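Local coordinates for protein histone-lysine N-methyltransferase SETMAR (Homo sapiens, PDB 3BO5) that methylates histone H3 through the S-adenosyl-L-methionine-dependent SET methyltransferase region present here, and as a transposase fusion acts in DNA double-strand break repair, at residues A33-F38 / K136-R141; A156-G161 / Q166-L171; Q129-H134 / E242-Y247; Q14-C19 / L24-W29. The protein carries 2 engineered substitutions. One frame throughout, in Å; residues are numbered along the deposited sequence.

Contact 1: A33-F38 / K136-R141; sequences AAPAPF and KGWGLR. With SAH (S-adenosyl-L-homocysteine), chain F.
Two torsions of W138 present its indole to P35: CG sits beside the backbone N and opposite the carbonyl carbon (chi1 -69°), and the ring stands nearly square to that arm (chi2 86°). P35 lies over one face. Its CB is 3.9 Å from the centroid of the W138 five-membered ring, almost exactly on the ring normal, a CH-pi contact, while P35 CD comes within 4.0 Å of W138 CH2. At the ring edge, A33 CB approaches the same W138 CH2 to 3.8 Å. A water joins A34 O and W138 NE1 by weak bonds. V130 and F208 also touch the indole. The K136-G137-W138 run is part of the cofactor site of the SET domain, where strand 138-142 begins: W138 N donates to SAH O over 2.7 Å, and SAH N returns a bond of 2.8 Å to W138 O. Trading W138 for an alanine would probably leave P35 without its aromatic platform and open a gap between the 33-38 loop and the cofactor strand. On the far side of the W138 backbone, the aliphatic part of K136 runs against the adenine, its CG 3.7 Å from SAH N1.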
loop_
_atom_site.group_PDB
_atom_site.type_symbol
_atom_site.label_atom_id
_atom_site.label_comp_id
_atom_site.label_asym_id
_atom_site.label_seq_id
_atom_site.Cartn_x
_atom_site.Cartn_y
_atom_site.Cartn_z
ATOM N N ALA A 33 -4.699 7.761 -23.831
ATOM C CA ALA A 33 -5.391 6.637 -23.170
ATOM C C ALA A 33 -5.451 6.921 -21.675
ATOM O O ALA A 33 -4.488 7.466 -21.103
ATOM C CB ALA A 33 -4.687 5.279 -23.439
ATOM N N ALA A 34 -6.581 6.562 -21.061
ATOM C CA ALA A 34 -6.766 6.720 -19.600
ATOM C C ALA A 34 -7.482 5.530 -18.963
ATOM O O ALA A 34 -8.390 4.910 -19.562
ATOM C CB ALA A 34 -7.539 7.985 -19.279
ATOM N N PRO A 35 -7.103 5.184 -17.719
ATOM C CA PRO A 35 -7.873 4.151 -17.060
ATOM C C PRO A 35 -9.327 4.518 -16.795
ATOM O O PRO A 35 -9.664 5.722 -16.727
ATOM C CB PRO A 35 -7.146 3.939 -15.716
ATOM C CG PRO A 35 -6.103 4.868 -15.645
ATOM C CD PRO A 35 -5.933 5.615 -16.924
ATOM N N ALA A 36 -10.161 3.499 -16.573
ATOM C CA ALA A 36 -11.527 3.729 -16.087
ATOM C C ALA A 36 -11.587 4.682 -14.894
ATOM O O ALA A 36 -10.847 4.528 -13.918
ATOM C CB ALA A 36 -12.175 2.441 -15.729
ATOM N N PRO A 37 -12.437 5.688 -14.966
ATOM C CA PRO A 37 -12.567 6.663 -13.910
ATOM C C PRO A 37 -12.805 6.116 -12.514
ATOM O O PRO A 37 -13.538 5.139 -12.324
ATOM C CB PRO A 37 -13.810 7.457 -14.364
ATOM C CG PRO A 37 -13.670 7.408 -15.848
ATOM C CD PRO A 37 -13.285 6.018 -16.134
ATOM N N PHE A 38 -12.152 6.735 -11.528
ATOM C CA PHE A 38 -12.443 6.466 -10.139
ATOM C C PHE A 38 -12.260 7.745 -9.354
ATOM O O PHE A 38 -11.740 8.737 -9.922
ATOM C CB PHE A 38 -11.534 5.368 -9.560
ATOM C CG PHE A 38 -10.084 5.767 -9.578
ATOM C CD1 PHE A 38 -9.451 6.140 -8.390
ATOM C CD2 PHE A 38 -9.409 5.804 -10.788
ATOM C CE1 PHE A 38 -8.105 6.604 -8.419
ATOM C CE2 PHE A 38 -8.072 6.227 -10.833
ATOM C CZ PHE A 38 -7.465 6.627 -9.634
ATOM N N LYS A 136 -2.362 -7.541 -18.540
ATOM C CA LYS A 136 -2.806 -7.416 -17.146
ATOM C C LYS A 136 -3.652 -6.159 -16.940
ATOM O O LYS A 136 -3.967 -5.802 -15.795
ATOM C CB LYS A 136 -1.559 -7.393 -16.233
ATOM C CG LYS A 136 -0.665 -8.646 -16.374
ATOM C CD LYS A 136 0.610 -8.512 -15.519
ATOM C CE LYS A 136 1.394 -7.261 -15.815
ATOM N NZ LYS A 136 2.806 -7.474 -15.242
ATOM N N GLY A 137 -4.100 -5.497 -18.033
ATOM C CA GLY A 137 -4.833 -4.237 -17.903
ATOM C C GLY A 137 -3.888 -3.145 -17.564
ATOM O O GLY A 137 -2.749 -3.153 -18.031
ATOM N N TRP A 138 -4.348 -2.178 -16.781
ATOM C CA TRP A 138 -3.458 -1.063 -16.456
ATOM C C TRP A 138 -2.516 -1.506 -15.351
ATOM O O TRP A 138 -2.826 -2.436 -14.567
ATOM C CB TRP A 138 -4.268 0.131 -15.943
ATOM C CG TRP A 138 -5.059 0.715 -17.044
ATOM C CD1 TRP A 138 -6.305 0.326 -17.474
ATOM C CD2 TRP A 138 -4.595 1.688 -17.968
ATOM N NE1 TRP A 138 -6.677 1.101 -18.586
ATOM C CE2 TRP A 138 -5.635 1.913 -18.906
ATOM C CE3 TRP A 138 -3.415 2.416 -18.072
ATOM C CZ2 TRP A 138 -5.531 2.873 -19.926
ATOM C CZ3 TRP A 138 -3.330 3.417 -19.071
ATOM C CH2 TRP A 138 -4.364 3.576 -20.008
ATOM N N GLY A 139 -1.320 -0.938 -15.321
ATOM C CA GLY A 139 -0.390 -1.152 -14.197
ATOM C C GLY A 139 0.225 0.162 -13.772
ATOM O O GLY A 139 -0.094 1.220 -14.342
ATOM N N LEU A 140 1.115 0.058 -12.814
ATOM C CA LEU A 140 1.867 1.258 -12.321
ATOM C C LEU A 140 3.323 0.950 -12.529
ATOM O O LEU A 140 3.826 -0.130 -12.143
ATOM C CB LEU A 140 1.563 1.491 -10.852
ATOM C CG LEU A 140 2.044 2.849 -10.331
ATOM C CD1 LEU A 140 1.174 3.922 -10.936
ATOM C CD2 LEU A 140 1.942 2.871 -8.798
ATOM N N ARG A 141 4.031 1.929 -13.109
ATOM C CA ARG A 141 5.482 1.778 -13.175
ATOM C C ARG A 141 6.153 3.054 -12.681
ATOM O O ARG A 141 5.540 4.071 -12.583
ATOM C CB ARG A 141 5.969 1.392 -14.599
ATOM C CG ARG A 141 5.689 2.478 -15.639
ATOM C CD ARG A 141 6.128 1.958 -17.026
ATOM N NE ARG A 141 5.576 2.817 -18.069
ATOM C CZ ARG A 141 5.557 2.456 -19.361
ATOM N NH1 ARG A 141 6.064 1.255 -19.715
ATOM N NH2 ARG A 141 5.076 3.254 -20.292
HETATM N N SAH F . -4.799 -4.257 -13.868
HETATM C CA SAH F . -5.681 -3.507 -12.918
HETATM C CB SAH F . -4.897 -2.949 -11.706
HETATM C CG SAH F . -4.675 -4.078 -10.683
HETATM S SD SAH F . -6.231 -4.598 -9.904
HETATM C C SAH F . -6.404 -2.388 -13.703
HETATM O O SAH F . -6.344 -2.345 -14.928
HETATM O OXT SAH F . -7.046 -1.520 -13.027
HETATM C "C5'" SAH F . -6.095 -6.387 -10.097
HETATM C "C4'" SAH F . -6.446 -6.907 -11.489
HETATM O "O4'" SAH F . -5.379 -6.678 -12.413
HETATM C "C3'" SAH F . -6.646 -8.393 -11.533
HETATM O "O3'" SAH F . -8.006 -8.743 -11.152
HETATM C "C2'" SAH F . -6.349 -8.754 -12.959
HETATM O "O2'" SAH F . -7.374 -8.294 -13.859
HETATM C "C1'" SAH F . -5.168 -7.844 -13.232
HETATM N N9 SAH F . -3.882 -8.419 -12.792
HETATM C C8 SAH F . -3.030 -7.955 -11.793
HETATM N N7 SAH F . -1.944 -8.703 -11.783
HETATM C C5 SAH F . -2.031 -9.624 -12.766
HETATM C C6 SAH F . -1.159 -10.669 -13.137
HETATM N N6 SAH F . 0.050 -10.907 -12.624
HETATM N N1 SAH F . -1.624 -11.470 -14.175
HETATM C C2 SAH F . -2.828 -11.257 -14.772
HETATM N N3 SAH F . -3.701 -10.235 -14.459
HETATM C C4 SAH F . -3.271 -9.495 -13.399
HETATM O O HOH W 1 -9.730 1.859 -19.684
#

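Contact 2: A156-G161 / Q166-L171; sequences AGEVLG and QRRIHL
L160 lays its CD2 methyl over the centre of one face of the R168 guanidinium, 3.8 Å from R168 CZ, and its CD1 reaches R168 CD at 3.7 Å. E158 comes instead to the guanidinium edge. R168 grips it end-on in a two-pronged salt bridge, with R168 NH1 donating to E158 OE1 over 2.9 Å (161° at the hydrogen) and R168 NH2 to E158 OE2 over 3.1 Å (157°). The fork is twisted, for the carboxylate and guanidinium planes are 53° apart: OE1 is met from above the carboxylate plane, OE2 nearer to it and on its syn side. An R168 chain stretched out from CG to NE carries the charge from the helix across to the strand. R168 NH1 also makes a salt bridge with D198 on strand 193-199, and R168 NE with E164, one turn back on its own helix, so three carboxylates probably share this one positive charge beside a buried E158. In the SET domain strand 151-160 passes through the N-cap residue G161 straight into helix 162-169, and the salt bridge ties the helix back to the strand it follows.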
loop_
_atom_site.group_PDB
_atom_site.type_symbol
_atom_site.label_atom_id
_atom_site.label_comp_id
_atom_site.label_asym_id
_atom_site.label_seq_id
_atom_site.Cartn_x
_atom_site.Cartn_y
_atom_site.Cartn_z
ATOM N N ALA A 156 -4.333 2.610 -0.594
ATOM C CA ALA A 156 -5.304 3.411 0.227
ATOM C C ALA A 156 -6.683 3.460 -0.458
ATOM O O ALA A 156 -6.768 3.523 -1.632
ATOM C CB ALA A 156 -4.774 4.881 0.415
ATOM N N GLY A 157 -7.746 3.395 0.341
ATOM C CA GLY A 157 -9.092 3.493 -0.233
ATOM C C GLY A 157 -10.085 3.419 0.871
ATOM O O GLY A 157 -9.833 3.911 1.956
ATOM N N GLU A 158 -11.308 2.985 0.544
ATOM C CA GLU A 158 -12.297 2.917 1.615
ATOM C C GLU A 158 -11.934 1.822 2.590
ATOM O O GLU A 158 -11.592 0.693 2.174
ATOM C CB GLU A 158 -13.648 2.495 1.021
ATOM C CG GLU A 158 -14.277 3.528 0.131
ATOM C CD GLU A 158 -15.597 3.054 -0.400
ATOM O OE1 GLU A 158 -15.633 2.506 -1.494
ATOM O OE2 GLU A 158 -16.562 3.179 0.373
ATOM N N VAL A 159 -12.069 2.141 3.861
ATOM C CA VAL A 159 -11.854 1.147 4.934
ATOM C C VAL A 159 -13.220 0.564 5.248
ATOM O O VAL A 159 -14.160 1.313 5.541
ATOM C CB VAL A 159 -11.266 1.824 6.164
ATOM C CG1 VAL A 159 -11.117 0.867 7.326
ATOM C CG2 VAL A 159 -9.844 2.347 5.758
ATOM N N LEU A 160 -13.359 -0.748 5.114
ATOM C CA LEU A 160 -14.696 -1.385 5.098
ATOM C C LEU A 160 -14.789 -2.319 6.275
ATOM O O LEU A 160 -13.828 -2.857 6.810
ATOM C CB LEU A 160 -14.839 -2.257 3.863
ATOM C CG LEU A 160 -14.762 -1.587 2.520
ATOM C CD1 LEU A 160 -14.995 -2.583 1.357
ATOM C CD2 LEU A 160 -15.736 -0.440 2.451
ATOM N N GLY A 161 -16.028 -2.573 6.678
ATOM C CA GLY A 161 -16.225 -3.696 7.557
ATOM C C GLY A 161 -16.374 -5.028 6.819
ATOM O O GLY A 161 -16.630 -5.089 5.600
ATOM N N GLN A 166 -17.976 -8.727 2.286
ATOM C CA GLN A 166 -18.754 -9.833 1.745
ATOM C C GLN A 166 -19.770 -9.386 0.720
ATOM O O GLN A 166 -19.951 -10.032 -0.309
ATOM C CB GLN A 166 -19.525 -10.524 2.849
ATOM C CG GLN A 166 -18.635 -11.237 3.772
ATOM C CD GLN A 166 -17.980 -12.428 3.083
ATOM O OE1 GLN A 166 -16.767 -12.473 2.966
ATOM N NE2 GLN A 166 -18.802 -13.378 2.592
ATOM N N ARG A 167 -20.472 -8.311 1.013
ATOM C CA ARG A 167 -21.465 -7.777 0.122
ATOM C C ARG A 167 -20.865 -7.399 -1.227
ATOM O O ARG A 167 -21.412 -7.726 -2.277
ATOM C CB ARG A 167 -22.129 -6.601 0.834
ATOM C CG ARG A 167 -23.562 -6.315 0.422
ATOM C CD ARG A 167 -24.039 -4.945 0.909
ATOM N NE ARG A 167 -23.150 -3.868 0.418
ATOM C CZ ARG A 167 -23.205 -3.362 -0.810
ATOM N NH1 ARG A 167 -24.158 -3.735 -1.684
ATOM N NH2 ARG A 167 -22.315 -2.468 -1.165
ATOM N N ARG A 168 -19.724 -6.705 -1.216
ATOM C CA ARG A 168 -19.111 -6.279 -2.465
ATOM C C ARG A 168 -18.488 -7.409 -3.257
ATOM O O ARG A 168 -18.564 -7.444 -4.493
ATOM C CB ARG A 168 -18.015 -5.237 -2.152
ATOM C CG ARG A 168 -18.564 -3.993 -1.527
ATOM C CD ARG A 168 -17.498 -2.913 -1.387
ATOM N NE ARG A 168 -18.056 -1.668 -0.875
ATOM C CZ ARG A 168 -17.469 -0.467 -0.898
ATOM N NH1 ARG A 168 -16.247 -0.301 -1.410
ATOM N NH2 ARG A 168 -18.125 0.584 -0.376
ATOM N N ILE A 169 -17.821 -8.318 -2.560
ATOM C CA ILE A 169 -17.159 -9.419 -3.241
ATOM C C ILE A 169 -18.185 -10.261 -3.985
ATOM O O ILE A 169 -17.894 -10.712 -5.097
ATOM C CB ILE A 169 -16.255 -10.262 -2.312
ATOM C CG1 ILE A 169 -17.074 -11.042 -1.278
ATOM C CG2 ILE A 169 -15.192 -9.372 -1.637
ATOM C CD1 ILE A 169 -16.252 -12.002 -0.412
ATOM N N HIS A 170 -19.368 -10.432 -3.406
ATOM C CA HIS A 170 -20.306 -11.373 -4.016
ATOM C C HIS A 170 -20.845 -10.851 -5.334
ATOM O O HIS A 170 -21.466 -11.601 -6.080
ATOM C CB HIS A 170 -21.413 -11.726 -3.064
ATOM C CG HIS A 170 -20.949 -12.515 -1.890
ATOM N ND1 HIS A 170 -21.620 -12.521 -0.680
ATOM C CD2 HIS A 170 -19.886 -13.337 -1.738
ATOM C CE1 HIS A 170 -20.974 -13.300 0.169
ATOM N NE2 HIS A 170 -19.923 -13.816 -0.450
ATOM N N LEU A 171 -20.590 -9.576 -5.621
ATOM C CA LEU A 171 -21.036 -8.939 -6.863
ATOM C C LEU A 171 -19.953 -8.906 -7.942
ATOM O O LEU A 171 -20.223 -8.531 -9.087
ATOM C CB LEU A 171 -21.489 -7.508 -6.588
ATOM C CG LEU A 171 -22.334 -7.214 -5.360
ATOM C CD1 LEU A 171 -22.282 -5.719 -5.156
ATOM C CD2 LEU A 171 -23.781 -7.702 -5.515
#

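Contact 3: Q129-H134 / E242-Y247; sequences QVFKTH and EEELSY
F131 turns the edge of its ring to the side chain of E244, with F131 CZ 3.8 Å from E244 CD and the ring and carboxylate planes nearly perpendicular (81°). The phenylalanine CG occupies the crowded position between backbone N and carbonyl carbon (chi1 73°), which aims the ring tip at the glutamate. E244 answers with an outstretched chain, CG anti to the backbone N (chi1 178°), and the two side chains cross at about a right angle. In T133 the hydroxyl takes the inner position, where OG1 bonds to K136 N and G137 O; the methyl is thereby left to face the carboxylate, T133 CG2 standing 3.7 Å from E244 OE2. The carboxylate oxygens of E244 find their polar partners outside the two segments: OE1 makes a salt bridge with K136 and OE2 accepts from N210, so it probably helps to position two residues of the cofactor site. The F131 and E244 CA atoms are 9.0 Å apart because strands 128-132 and 244-247 do not pair directly; strand 138-142 runs between them in the sheet, and strand 27-29 lies on the outer side of 128-132.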
loop_
_atom_site.group_PDB
_atom_site.type_symbol
_atom_site.label_atom_id
_atom_site.label_comp_id
_atom_site.label_asym_id
_atom_site.label_seq_id
_atom_site.Cartn_x
_atom_site.Cartn_y
_atom_site.Cartn_z
ATOM N N GLN A 129 3.798 6.286 -13.250
ATOM C CA GLN A 129 2.977 6.401 -14.458
ATOM C C GLN A 129 2.061 5.205 -14.502
ATOM O O GLN A 129 2.539 4.061 -14.293
ATOM C CB GLN A 129 3.898 6.450 -15.676
ATOM C CG GLN A 129 3.224 6.692 -16.966
ATOM C CD GLN A 129 4.150 6.420 -18.136
ATOM O OE1 GLN A 129 4.431 5.282 -18.462
ATOM N NE2 GLN A 129 4.691 7.485 -18.730
ATOM N N VAL A 130 0.784 5.476 -14.693
ATOM C CA VAL A 130 -0.172 4.356 -14.865
ATOM C C VAL A 130 -0.061 4.038 -16.334
ATOM O O VAL A 130 -0.111 4.940 -17.216
ATOM C CB VAL A 130 -1.554 4.805 -14.506
ATOM C CG1 VAL A 130 -2.545 3.752 -14.861
ATOM C CG2 VAL A 130 -1.603 5.120 -13.055
ATOM N N PHE A 131 0.064 2.777 -16.701
ATOM C CA PHE A 131 0.328 2.482 -18.130
ATOM C C PHE A 131 -0.356 1.211 -18.574
ATOM O O PHE A 131 -0.663 0.380 -17.765
ATOM C CB PHE A 131 1.830 2.346 -18.416
ATOM C CG PHE A 131 2.447 1.057 -17.885
ATOM C CD1 PHE A 131 2.856 0.029 -18.759
ATOM C CD2 PHE A 131 2.541 0.857 -16.528
ATOM C CE1 PHE A 131 3.431 -1.200 -18.247
ATOM C CE2 PHE A 131 3.099 -0.364 -16.002
ATOM C CZ PHE A 131 3.521 -1.370 -16.883
ATOM N N LYS A 132 -0.652 1.087 -19.860
ATOM C CA LYS A 132 -1.325 -0.126 -20.332
ATOM C C LYS A 132 -0.302 -1.249 -20.514
ATOM O O LYS A 132 0.663 -1.150 -21.292
ATOM C CB LYS A 132 -2.074 0.170 -21.621
ATOM C CG LYS A 132 -3.025 -0.960 -21.946
ATOM C CD LYS A 132 -4.238 -0.878 -21.028
ATOM C CE LYS A 132 -5.037 -2.108 -21.029
ATOM N NZ LYS A 132 -6.393 -1.659 -20.609
ATOM N N THR A 133 -0.512 -2.299 -19.730
ATOM C CA THR A 133 0.305 -3.505 -19.843
ATOM C C THR A 133 -0.160 -4.377 -21.018
ATOM O O THR A 133 -1.267 -4.178 -21.505
ATOM C CB THR A 133 0.325 -4.408 -18.581
ATOM O OG1 THR A 133 -0.955 -5.036 -18.436
ATOM C CG2 THR A 133 0.605 -3.616 -17.309
ATOM N N HIS A 134 0.650 -5.415 -21.340
ATOM C CA HIS A 134 0.318 -6.270 -22.482
ATOM C C HIS A 134 -0.956 -7.109 -22.194
ATOM O O HIS A 134 -1.861 -7.168 -23.014
ATOM C CB HIS A 134 1.550 -7.123 -22.854
ATOM C CG HIS A 134 1.345 -7.988 -24.055
ATOM N ND1 HIS A 134 0.889 -7.472 -25.249
ATOM C CD2 HIS A 134 1.515 -9.327 -24.252
ATOM C CE1 HIS A 134 0.790 -8.456 -26.135
ATOM N NE2 HIS A 134 1.136 -9.586 -25.543
ATOM N N GLU A 242 11.125 2.832 -15.560
ATOM C CA GLU A 242 10.140 2.143 -16.416
ATOM C C GLU A 242 9.801 0.742 -15.920
ATOM O O GLU A 242 8.946 0.089 -16.540
ATOM C CB GLU A 242 10.503 2.104 -17.910
ATOM C CG GLU A 242 10.463 3.508 -18.515
ATOM C CD GLU A 242 10.796 3.595 -20.038
ATOM O OE1 GLU A 242 10.873 2.574 -20.717
ATOM O OE2 GLU A 242 11.060 4.716 -20.513
ATOM N N GLU A 243 10.386 0.334 -14.815
ATOM C CA GLU A 243 10.120 -1.000 -14.303
ATOM C C GLU A 243 8.719 -0.926 -13.718
ATOM O O GLU A 243 8.407 -0.037 -12.881
ATOM C CB GLU A 243 11.091 -1.403 -13.177
ATOM C CG GLU A 243 10.920 -2.858 -12.786
ATOM C CD GLU A 243 11.999 -3.337 -11.864
ATOM O OE1 GLU A 243 13.119 -2.769 -11.918
ATOM O OE2 GLU A 243 11.772 -4.316 -11.099
ATOM N N GLU A 244 7.947 -1.938 -14.059
ATOM C CA GLU A 244 6.599 -2.050 -13.470
ATOM C C GLU A 244 6.677 -2.420 -11.995
ATOM O O GLU A 244 7.555 -3.195 -11.567
ATOM C CB GLU A 244 5.786 -3.132 -14.144
ATOM C CG GLU A 244 4.373 -3.313 -13.500
ATOM C CD GLU A 244 3.457 -4.209 -14.320
ATOM O OE1 GLU A 244 3.953 -4.928 -15.256
ATOM O OE2 GLU A 244 2.224 -4.247 -14.020
ATOM N N LEU A 245 5.794 -1.788 -11.212
ATOM C CA LEU A 245 5.776 -1.967 -9.740
ATOM C C LEU A 245 4.738 -3.056 -9.437
ATOM O O LEU A 245 3.633 -3.018 -10.036
ATOM C CB LEU A 245 5.351 -0.657 -9.089
ATOM C CG LEU A 245 6.358 0.479 -9.354
ATOM C CD1 LEU A 245 5.733 1.793 -8.953
ATOM C CD2 LEU A 245 7.649 0.260 -8.565
ATOM N N SER A 246 5.082 -3.976 -8.564
ATOM C CA SER A 246 4.155 -5.100 -8.275
ATOM C C SER A 246 4.259 -5.498 -6.853
ATOM O O SER A 246 5.302 -5.292 -6.191
ATOM C CB SER A 246 4.534 -6.252 -9.153
ATOM O OG SER A 246 5.877 -6.687 -8.913
ATOM N N TYR A 247 3.208 -6.130 -6.324
ATOM C CA TYR A 247 3.384 -6.773 -5.024
ATOM C C TYR A 247 2.659 -8.124 -5.078
ATOM O O TYR A 247 2.004 -8.429 -6.080
ATOM C CB TYR A 247 2.814 -5.976 -3.847
ATOM C CG TYR A 247 1.321 -5.694 -3.725
ATOM C CD1 TYR A 247 0.498 -6.495 -2.936
ATOM C CD2 TYR A 247 0.751 -4.513 -4.319
ATOM C CE1 TYR A 247 -0.828 -6.146 -2.713
ATOM C CE2 TYR A 247 -0.589 -4.172 -4.092
ATOM C CZ TYR A 247 -1.353 -5.008 -3.310
ATOM O OH TYR A 247 -2.660 -4.721 -2.964
#

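Contact 4: Q14-C19 / L24-W29; sequences QLDVAC and LPVGAW
V17 and A18 bring the apolar centre together, V17 CG2 touching A28 CB at 3.9 Å and A18 CB meeting V26 CG2 at 4.1 Å; F208 and V130 extend this patch. Next outward, P25 CB lies 3.8 Å from D16 CG, the two side chains crossing at about a right angle. The polar edge begins with V17 N, which donates to V26 O over 2.7 Å. D16, its CG anti to the backbone N (chi1 -174°), brings OD2 to V26 N at 2.8 Å in an almost straight bond (176°). The same OD2 accepts from A18 N, also at 2.8 Å but from the opposite face of the carboxylate, making an Asx turn within the type I turn D16-C19. OD1 takes G20 N. A leucine in place of D16 would probably leave the amides of A18 and V26 without their shared acceptor and free the turn to shift. At the far end a water links L15 O to A28 N. One carboxylate thus serves three backbone amides, which probably favours its ionised form.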
loop_
_atom_site.group_PDB
_atom_site.type_symbol
_atom_site.label_atom_id
_atom_site.label_comp_id
_atom_site.label_asym_id
_atom_site.label_seq_id
_atom_site.Cartn_x
_atom_site.Cartn_y
_atom_site.Cartn_z
ATOM N N GLN A 14 -6.229 14.195 -19.370
ATOM C CA GLN A 14 -5.878 14.241 -17.939
ATOM C C GLN A 14 -4.406 13.937 -17.701
ATOM O O GLN A 14 -3.977 12.769 -17.841
ATOM C CB GLN A 14 -6.686 13.227 -17.159
ATOM C CG GLN A 14 -6.543 13.436 -15.699
ATOM C CD GLN A 14 -7.110 12.282 -14.912
ATOM O OE1 GLN A 14 -7.088 12.300 -13.696
ATOM N NE2 GLN A 14 -7.598 11.240 -15.617
ATOM N N LEU A 15 -3.664 14.969 -17.313
ATOM C CA LEU A 15 -2.223 14.931 -17.179
ATOM C C LEU A 15 -1.839 14.114 -15.935
ATOM O O LEU A 15 -0.832 13.393 -15.956
ATOM C CB LEU A 15 -1.685 16.361 -17.059
ATOM C CG LEU A 15 -1.716 17.299 -18.279
ATOM C CD1 LEU A 15 -1.287 18.700 -17.878
ATOM C CD2 LEU A 15 -0.831 16.728 -19.420
ATOM N N ASP A 16 -2.624 14.277 -14.851
ATOM C CA ASP A 16 -2.258 13.711 -13.556
ATOM C C ASP A 16 -3.320 12.757 -13.049
ATOM O O ASP A 16 -4.383 13.210 -12.678
ATOM C CB ASP A 16 -2.138 14.825 -12.519
ATOM C CG ASP A 16 -1.621 14.310 -11.162
ATOM O OD1 ASP A 16 -1.492 15.114 -10.210
ATOM O OD2 ASP A 16 -1.393 13.084 -11.029
ATOM N N VAL A 17 -3.032 11.461 -13.058
ATOM C CA VAL A 17 -4.070 10.539 -12.621
ATOM C C VAL A 17 -4.465 10.770 -11.152
ATOM O O VAL A 17 -5.602 10.423 -10.746
ATOM C CB VAL A 17 -3.588 9.094 -12.848
ATOM C CG1 VAL A 17 -4.653 8.101 -12.317
ATOM C CG2 VAL A 17 -3.325 8.902 -14.365
ATOM N N ALA A 18 -3.535 11.334 -10.369
ATOM C CA ALA A 18 -3.723 11.617 -8.953
ATOM C C ALA A 18 -4.380 12.959 -8.693
ATOM O O ALA A 18 -4.482 13.349 -7.545
ATOM C CB ALA A 18 -2.423 11.509 -8.206
ATOM N N CYS A 19 -4.766 13.655 -9.766
ATOM C CA CYS A 19 -5.641 14.837 -9.642
ATOM C C CYS A 19 -5.018 15.874 -8.689
ATOM O O CYS A 19 -5.718 16.530 -7.915
ATOM C CB CYS A 19 -6.997 14.382 -9.115
ATOM S SG CYS A 19 -7.806 13.258 -10.276
ATOM N N LEU A 24 3.643 14.586 -6.151
ATOM C CA LEU A 24 4.057 14.606 -7.549
ATOM C C LEU A 24 2.911 14.113 -8.398
ATOM O O LEU A 24 2.013 13.391 -7.918
ATOM C CB LEU A 24 5.272 13.721 -7.714
ATOM C CG LEU A 24 6.500 14.085 -6.912
ATOM C CD1 LEU A 24 7.496 13.029 -7.051
ATOM C CD2 LEU A 24 7.097 15.467 -7.387
ATOM N N PRO A 25 2.866 14.547 -9.640
ATOM C CA PRO A 25 1.848 14.035 -10.567
ATOM C C PRO A 25 2.162 12.584 -10.887
ATOM O O PRO A 25 3.314 12.142 -10.717
ATOM C CB PRO A 25 2.101 14.833 -11.844
ATOM C CG PRO A 25 2.975 16.013 -11.383
ATOM C CD PRO A 25 3.720 15.598 -10.224
ATOM N N VAL A 26 1.116 11.914 -11.296
ATOM C CA VAL A 26 1.239 10.543 -11.829
ATOM C C VAL A 26 0.698 10.567 -13.276
ATOM O O VAL A 26 -0.458 10.858 -13.540
ATOM C CB VAL A 26 0.390 9.542 -10.990
ATOM C CG1 VAL A 26 0.512 8.127 -11.608
ATOM C CG2 VAL A 26 0.834 9.525 -9.586
ATOM N N GLY A 27 1.564 10.259 -14.251
ATOM C CA GLY A 27 1.154 10.340 -15.650
ATOM C C GLY A 27 0.460 9.064 -16.098
ATOM O O GLY A 27 0.378 8.099 -15.321
ATOM N N ALA A 28 -0.121 9.104 -17.290
ATOM C CA ALA A 28 -0.758 7.941 -17.888
ATOM C C ALA A 28 -0.128 7.709 -19.237
ATOM O O ALA A 28 0.310 8.665 -19.919
ATOM C CB ALA A 28 -2.201 8.117 -18.057
ATOM N N TRP A 29 -0.084 6.446 -19.624
ATOM C CA TRP A 29 0.526 6.077 -20.901
ATOM C C TRP A 29 -0.256 4.886 -21.413
ATOM O O TRP A 29 -0.490 3.949 -20.664
ATOM C CB TRP A 29 1.944 5.648 -20.668
ATOM C CG TRP A 29 2.650 5.320 -21.942
ATOM C CD1 TRP A 29 2.764 4.088 -22.566
ATOM C CD2 TRP A 29 3.283 6.249 -22.772
ATOM N NE1 TRP A 29 3.456 4.220 -23.740
ATOM C CE2 TRP A 29 3.789 5.539 -23.892
ATOM C CE3 TRP A 29 3.486 7.629 -22.690
ATOM C CZ2 TRP A 29 4.505 6.172 -24.913
ATOM C CZ3 TRP A 29 4.197 8.240 -23.699
ATOM C CH2 TRP A 29 4.700 7.514 -24.793
HETATM O O HOH W 2 -0.221 11.841 -18.287
HETATM O O HOH W 3 -0.595 14.606 -7.641
#

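From the N terminus, contact 4 closes first, a short loop that folds 14-19 back onto the approach to strand 27-29. Contact 1 then opens at 33-38 and closes at 136-141, a long excursion that takes in the cysteines of the triangular zinc cluster. Before it closes, contact 3 has opened at 129-134, so the two cross; contact 3 ends only at 242-247, and contact 2, a local strand-to-helix closure, is nested inside it. Contacts 1, 3 and 4 touch one another around a single mixed sheet, binding N-terminal loops to the cofactor-side strands of the SET domain. Contact 2 stands apart, its centre about 20 Å from that of contact 1, on the other sheet.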